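Local coordinates for phosphopantetheine attachment site family protein (Acinetobacter baumannii, PDB 4HKG) that probably serves as a free-standing peptidyl carrier protein, holding intermediates of a non-ribosomal peptide synthetase-like secondary metabolic pathway on a phosphopantetheine arm, at residues Thr16-Glu21 with Leu46-Asp51; Tyr9-Ile14 with Pro69-Leu74. One frame throughout, in Å; residues are numbered along the deposited sequence.

How the contacts relate
Both contacts use helix 7-22 of a small four-helix carrier protein. In contact 1 its later part, Thr16-Glu21, lies against Leu46-Asp51 of helix 42-56. In contact 2 its earlier part, Tyr9-Ile14, meets Pro69-Leu74, where helix 71-82 starts. The two centres are about 11 Å apart. Both segments of contact 1 fall between the two segments of contact 2 along the chain. Helix 7-22 therefore joins the other two long helices to one another, and Leu52 of helix 42-56 touches Leu17, Ile14 and Leu74. Contact 2 is buried; contact 1 is only partly so. Together they hold part of the helical bundle that characterises phosphopantetheine attachment domains.

Contact 1: residues Thr16-Glu21 with Leu46-Asp51; sequences TLVAKE and LSVSGD
Ser47 OG meets the carboxylate of Glu21, with Glu21 CD 3.2 Å from the hydroxyl oxygen. The Glu21 chain turns about its CB-CG bond (chi2 -69°), which brings the face of its carboxylate to the serine. OG sits over that face, almost straight above CD. The angle to either carboxylate oxygen is therefore poor, and this is polar contact without a hydrogen bond. The two segments run roughly antiparallel, with axes at 144° and 9.8 Å apart at closest approach. They belong to the first and second long helices of the carrier-protein four-helix bundle. In this family the serine that takes the phosphopantetheine arm begins the second long helix, so Leu46-Asp51 probably lies a little downstream of the attachment point. Val48 makes the apolar centre of the contact. Its CG2 meets Val18 CG2 at 4.2 Å, and its CG1 lies 4.3 Å from Leu17 CD1. Tyr38, from a loop, also touches Val18. The other branch of Leu17, CD2, packs against Asp51, 3.9 Å from OD2. Glu21 OE1 and Asp51 OD2 are 6.0 Å apart. Their like charges may favour protonation slightly, though both residues are partly exposed and solvent should weaken the effect.

Contact 2: residues Tyr9-Ile14 with Pro69-Leu74; sequences YWSAII and PTINAL
Ile14 and Ile71 form the tight side of this contact. The two side chains run antiparallel past one another, with Ile14 CG2 at 3.9 Å from Ile71 CG2. Ile14 CG1 stands anti to the carbonyl carbon (chi1 -66°) and carries CD1 over to helix 71-82. There CD1 meets Leu74 CG at 3.9 Å. Leu52 and Leu78 also touch Ile14, so it is buried in the bundle core. The more exposed side is polar and is held by one hydrogen bond between the segments. Ser11 OG donates this short bond of 2.7 Å to Asn72 OD1. The donor is tilted 33° from the carbonyl plane, and the C=O...donor angle is 147°. Ile71 CG2 lies 3.5 Å from Ser11 OG, so the hydroxyl also touches the apolar part. Thr70 is the N-cap of helix 71-82, its OG1 accepting from Ala73 N at 2.9 Å. Asn72 ND2 bonds to Asp32 OD1 in the loop that follows helix 7-22. The Asn72 amide is thus held from both ends, its oxygen accepting from Ser11 and its nitrogen donating to Asp32, which fixes its flip and ties the start of helix 71-82 to both helix 7-22 and the loop.

Contact 1: residues Thr16-Glu21 with Leu46-Asp51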
loop_
_atom_site.group_PDB
_atom_site.type_symbol
_atom_site.label_atom_id
_atom_site.label_comp_id
_atom_site.label_asym_id
_atom_site.label_seq_id
_atom_site.Cartn_x
_atom_site.Cartn_y
_atom_site.Cartn_z
ATOM N N THR A 16 -4.808 -4.886 -3.024
ATOM C CA THR A 16 -6.179 -4.661 -3.444
ATOM C C THR A 16 -6.453 -3.175 -3.650
ATOM O O THR A 16 -7.044 -2.771 -4.658
ATOM C CB THR A 16 -7.170 -5.246 -2.410
ATOM O OG1 THR A 16 -6.950 -6.657 -2.285
ATOM C CG2 THR A 16 -8.609 -4.986 -2.835
ATOM N N LEU A 17 -6.024 -2.354 -2.698
ATOM C CA LEU A 17 -6.203 -0.912 -2.816
ATOM C C LEU A 17 -5.487 -0.353 -4.045
ATOM O O LEU A 17 -6.060 0.447 -4.802
ATOM C CB LEU A 17 -5.691 -0.184 -1.572
ATOM C CG LEU A 17 -6.429 -0.439 -0.261
ATOM C CD1 LEU A 17 -5.680 0.231 0.878
ATOM C CD2 LEU A 17 -7.849 0.078 -0.337
ATOM N N VAL A 18 -4.237 -0.753 -4.237
ATOM C CA VAL A 18 -3.449 -0.262 -5.355
ATOM C C VAL A 18 -4.070 -0.686 -6.686
ATOM O O VAL A 18 -4.228 0.133 -7.595
ATOM C CB VAL A 18 -1.979 -0.725 -5.225
ATOM C CG1 VAL A 18 -1.212 -0.481 -6.510
ATOM C CG2 VAL A 18 -1.309 -0.035 -4.035
ATOM N N ALA A 19 -4.445 -1.955 -6.803
ATOM C CA ALA A 19 -5.037 -2.469 -8.034
ATOM C C ALA A 19 -6.341 -1.748 -8.371
ATOM O O ALA A 19 -6.592 -1.417 -9.533
ATOM C CB ALA A 19 -5.262 -3.967 -7.927
ATOM N N LYS A 20 -7.171 -1.498 -7.364
ATOM C CA LYS A 20 -8.427 -0.794 -7.587
ATOM C C LYS A 20 -8.176 0.627 -8.094
ATOM O O LYS A 20 -8.875 1.100 -8.999
ATOM C CB LYS A 20 -9.271 -0.784 -6.310
ATOM C CG LYS A 20 -9.940 -2.125 -5.976
ATOM C CD LYS A 20 -11.316 -2.270 -6.621
ATOM C CE LYS A 20 -11.972 -3.598 -6.246
ATOM N NZ LYS A 20 -13.443 -3.570 -6.504
ATOM N N GLU A 21 -7.185 1.308 -7.526
ATOM C CA GLU A 21 -6.842 2.653 -7.972
ATOM C C GLU A 21 -6.247 2.658 -9.381
ATOM O O GLU A 21 -6.510 3.565 -10.173
ATOM C CB GLU A 21 -5.867 3.305 -6.998
ATOM C CG GLU A 21 -6.543 3.950 -5.814
ATOM C CD GLU A 21 -7.331 5.172 -6.233
ATOM O OE1 GLU A 21 -8.575 5.113 -6.335
ATOM O OE2 GLU A 21 -6.695 6.219 -6.473
ATOM N N LEU A 46 -2.182 9.373 -2.165
ATOM C CA LEU A 46 -3.095 9.977 -1.204
ATOM C C LEU A 46 -4.342 9.105 -0.968
ATOM O O LEU A 46 -4.790 8.926 0.178
ATOM C CB LEU A 46 -3.481 11.380 -1.673
ATOM C CG LEU A 46 -4.543 12.098 -0.843
ATOM C CD1 LEU A 46 -4.070 12.266 0.598
ATOM C CD2 LEU A 46 -4.900 13.445 -1.462
ATOM N N SER A 47 -4.899 8.557 -2.042
ATOM C CA SER A 47 -6.039 7.643 -1.929
ATOM C C SER A 47 -5.703 6.420 -1.079
ATOM O O SER A 47 -6.444 6.067 -0.154
ATOM C CB SER A 47 -6.498 7.197 -3.322
ATOM O OG SER A 47 -7.452 6.142 -3.237
ATOM N N VAL A 48 -4.599 5.762 -1.403
ATOM C CA VAL A 48 -4.206 4.543 -0.714
ATOM C C VAL A 48 -3.878 4.791 0.755
ATOM O O VAL A 48 -4.356 4.069 1.634
ATOM C CB VAL A 48 -3.019 3.860 -1.438
ATOM C CG1 VAL A 48 -2.470 2.698 -0.616
ATOM C CG2 VAL A 48 -3.446 3.391 -2.825
ATOM N N SER A 49 -3.068 5.807 1.032
ATOM C CA SER A 49 -2.724 6.097 2.414
ATOM C C SER A 49 -3.951 6.510 3.226
ATOM O O SER A 49 -4.105 6.085 4.374
ATOM C CB SER A 49 -1.604 7.140 2.497
ATOM O OG SER A 49 -1.965 8.374 1.893
ATOM N N GLY A 50 -4.830 7.313 2.629
ATOM C CA GLY A 50 -6.047 7.731 3.301
ATOM C C GLY A 50 -6.969 6.563 3.610
ATOM O O GLY A 50 -7.576 6.489 4.681
ATOM N N ASP A 51 -7.083 5.642 2.659
ATOM C CA ASP A 51 -7.880 4.441 2.873
ATOM C C ASP A 51 -7.278 3.575 3.979
ATOM O O ASP A 51 -8.001 3.031 4.821
ATOM C CB ASP A 51 -8.034 3.645 1.572
ATOM C CG ASP A 51 -9.049 4.263 0.618
ATOM O OD1 ASP A 51 -9.747 5.223 1.008
ATOM O OD2 ASP A 51 -9.181 3.766 -0.519
#

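Contact 2: residues Tyr9-Ile14 with Pro69-Leu74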
loop_
_atom_site.group_PDB
_atom_site.type_symbol
_atom_site.label_atom_id
_atom_site.label_comp_id
_atom_site.label_asym_id
_atom_site.label_seq_id
_atom_site.Cartn_x
_atom_site.Cartn_y
_atom_site.Cartn_z
ATOM N N TYR A 9 -1.170 -10.354 5.422
ATOM C CA TYR A 9 -2.500 -9.765 5.559
ATOM C C TYR A 9 -2.507 -8.341 4.996
ATOM O O TYR A 9 -3.325 -7.996 4.132
ATOM C CB TYR A 9 -2.891 -9.760 7.036
ATOM C CG TYR A 9 -4.274 -9.239 7.342
ATOM C CD1 TYR A 9 -5.350 -10.106 7.451
ATOM C CD2 TYR A 9 -4.497 -7.883 7.557
ATOM C CE1 TYR A 9 -6.619 -9.643 7.762
ATOM C CE2 TYR A 9 -5.762 -7.409 7.868
ATOM C CZ TYR A 9 -6.813 -8.288 7.959
ATOM O OH TYR A 9 -8.068 -7.812 8.267
ATOM N N TRP A 10 -1.591 -7.504 5.475
ATOM C CA TRP A 10 -1.554 -6.127 5.005
ATOM C C TRP A 10 -1.125 -6.025 3.546
ATOM O O TRP A 10 -1.601 -5.157 2.816
ATOM C CB TRP A 10 -0.673 -5.255 5.908
ATOM C CG TRP A 10 -1.297 -5.040 7.235
ATOM C CD1 TRP A 10 -0.824 -5.461 8.449
ATOM C CD2 TRP A 10 -2.543 -4.391 7.494
ATOM N NE1 TRP A 10 -1.693 -5.089 9.445
ATOM C CE2 TRP A 10 -2.756 -4.433 8.883
ATOM C CE3 TRP A 10 -3.491 -3.764 6.681
ATOM C CZ2 TRP A 10 -3.881 -3.875 9.479
ATOM C CZ3 TRP A 10 -4.608 -3.215 7.275
ATOM C CH2 TRP A 10 -4.795 -3.277 8.657
ATOM N N SER A 11 -0.241 -6.908 3.114
ATOM C CA SER A 11 0.167 -6.921 1.721
ATOM C C SER A 11 -1.039 -7.182 0.802
ATOM O O SER A 11 -1.194 -6.518 -0.225
ATOM C CB SER A 11 1.273 -7.952 1.491
ATOM O OG SER A 11 1.724 -7.906 0.149
ATOM N N ALA A 12 -1.898 -8.126 1.174
ATOM C CA ALA A 12 -3.088 -8.414 0.370
ATOM C C ALA A 12 -4.031 -7.202 0.328
ATOM O O ALA A 12 -4.588 -6.865 -0.723
ATOM C CB ALA A 12 -3.811 -9.633 0.907
ATOM N N ILE A 13 -4.209 -6.538 1.466
ATOM C CA ILE A 13 -5.059 -5.346 1.520
ATOM C C ILE A 13 -4.488 -4.219 0.656
ATOM O O ILE A 13 -5.207 -3.623 -0.160
ATOM C CB ILE A 13 -5.302 -4.900 2.990
ATOM C CG1 ILE A 13 -6.224 -5.913 3.675
ATOM C CG2 ILE A 13 -5.829 -3.455 3.057
ATOM C CD1 ILE A 13 -6.594 -5.573 5.095
ATOM N N ILE A 14 -3.197 -3.944 0.807
ATOM C CA ILE A 14 -2.564 -2.877 0.047
ATOM C C ILE A 14 -2.608 -3.182 -1.447
ATOM O O ILE A 14 -2.910 -2.303 -2.251
ATOM C CB ILE A 14 -1.124 -2.631 0.530
ATOM C CG1 ILE A 14 -1.124 -2.088 1.960
ATOM C CG2 ILE A 14 -0.420 -1.633 -0.376
ATOM C CD1 ILE A 14 0.228 -2.186 2.650
ATOM N N PRO A 69 8.566 1.925 -0.764
ATOM C CA PRO A 69 8.060 2.145 -2.126
ATOM C C PRO A 69 7.523 0.926 -2.871
ATOM O O PRO A 69 7.457 0.945 -4.097
ATOM C CB PRO A 69 9.286 2.706 -2.849
ATOM C CG PRO A 69 10.424 2.025 -2.181
ATOM C CD PRO A 69 10.041 1.905 -0.725
ATOM N N THR A 70 7.126 -0.106 -2.143
ATOM C CA THR A 70 6.510 -1.278 -2.751
ATOM C C THR A 70 5.381 -1.713 -1.832
ATOM O O THR A 70 5.322 -1.316 -0.666
ATOM C CB THR A 70 7.481 -2.469 -2.891
ATOM O OG1 THR A 70 7.725 -3.014 -1.593
ATOM C CG2 THR A 70 8.811 -2.066 -3.538
ATOM N N ILE A 71 4.493 -2.548 -2.347
ATOM C CA ILE A 71 3.403 -3.074 -1.544
ATOM C C ILE A 71 3.941 -3.782 -0.304
ATOM O O ILE A 71 3.473 -3.538 0.818
ATOM C CB ILE A 71 2.518 -4.022 -2.375
ATOM C CG1 ILE A 71 1.729 -3.218 -3.417
ATOM C CG2 ILE A 71 1.583 -4.835 -1.478
ATOM C CD1 ILE A 71 1.105 -4.077 -4.477
ATOM N N ASN A 72 4.925 -4.654 -0.497
ATOM C CA ASN A 72 5.471 -5.419 0.615
ATOM C C ASN A 72 6.235 -4.552 1.621
ATOM O O ASN A 72 6.198 -4.823 2.823
ATOM C CB ASN A 72 6.343 -6.572 0.115
ATOM C CG ASN A 72 5.539 -7.807 -0.226
ATOM O OD1 ASN A 72 4.450 -8.028 0.327
ATOM N ND2 ASN A 72 6.059 -8.617 -1.132
ATOM N N ALA A 73 6.925 -3.515 1.148
ATOM C CA ALA A 73 7.651 -2.631 2.064
ATOM C C ALA A 73 6.657 -1.847 2.922
ATOM O O ALA A 73 6.859 -1.675 4.134
ATOM C CB ALA A 73 8.574 -1.690 1.302
ATOM N N LEU A 74 5.572 -1.394 2.301
ATOM C CA LEU A 74 4.547 -0.674 3.044
ATOM C C LEU A 74 3.835 -1.601 4.031
ATOM O O LEU A 74 3.539 -1.203 5.158
ATOM C CB LEU A 74 3.552 0.000 2.099
ATOM C CG LEU A 74 2.523 0.932 2.748
ATOM C CD1 LEU A 74 3.187 2.101 3.478
ATOM C CD2 LEU A 74 1.559 1.434 1.684
#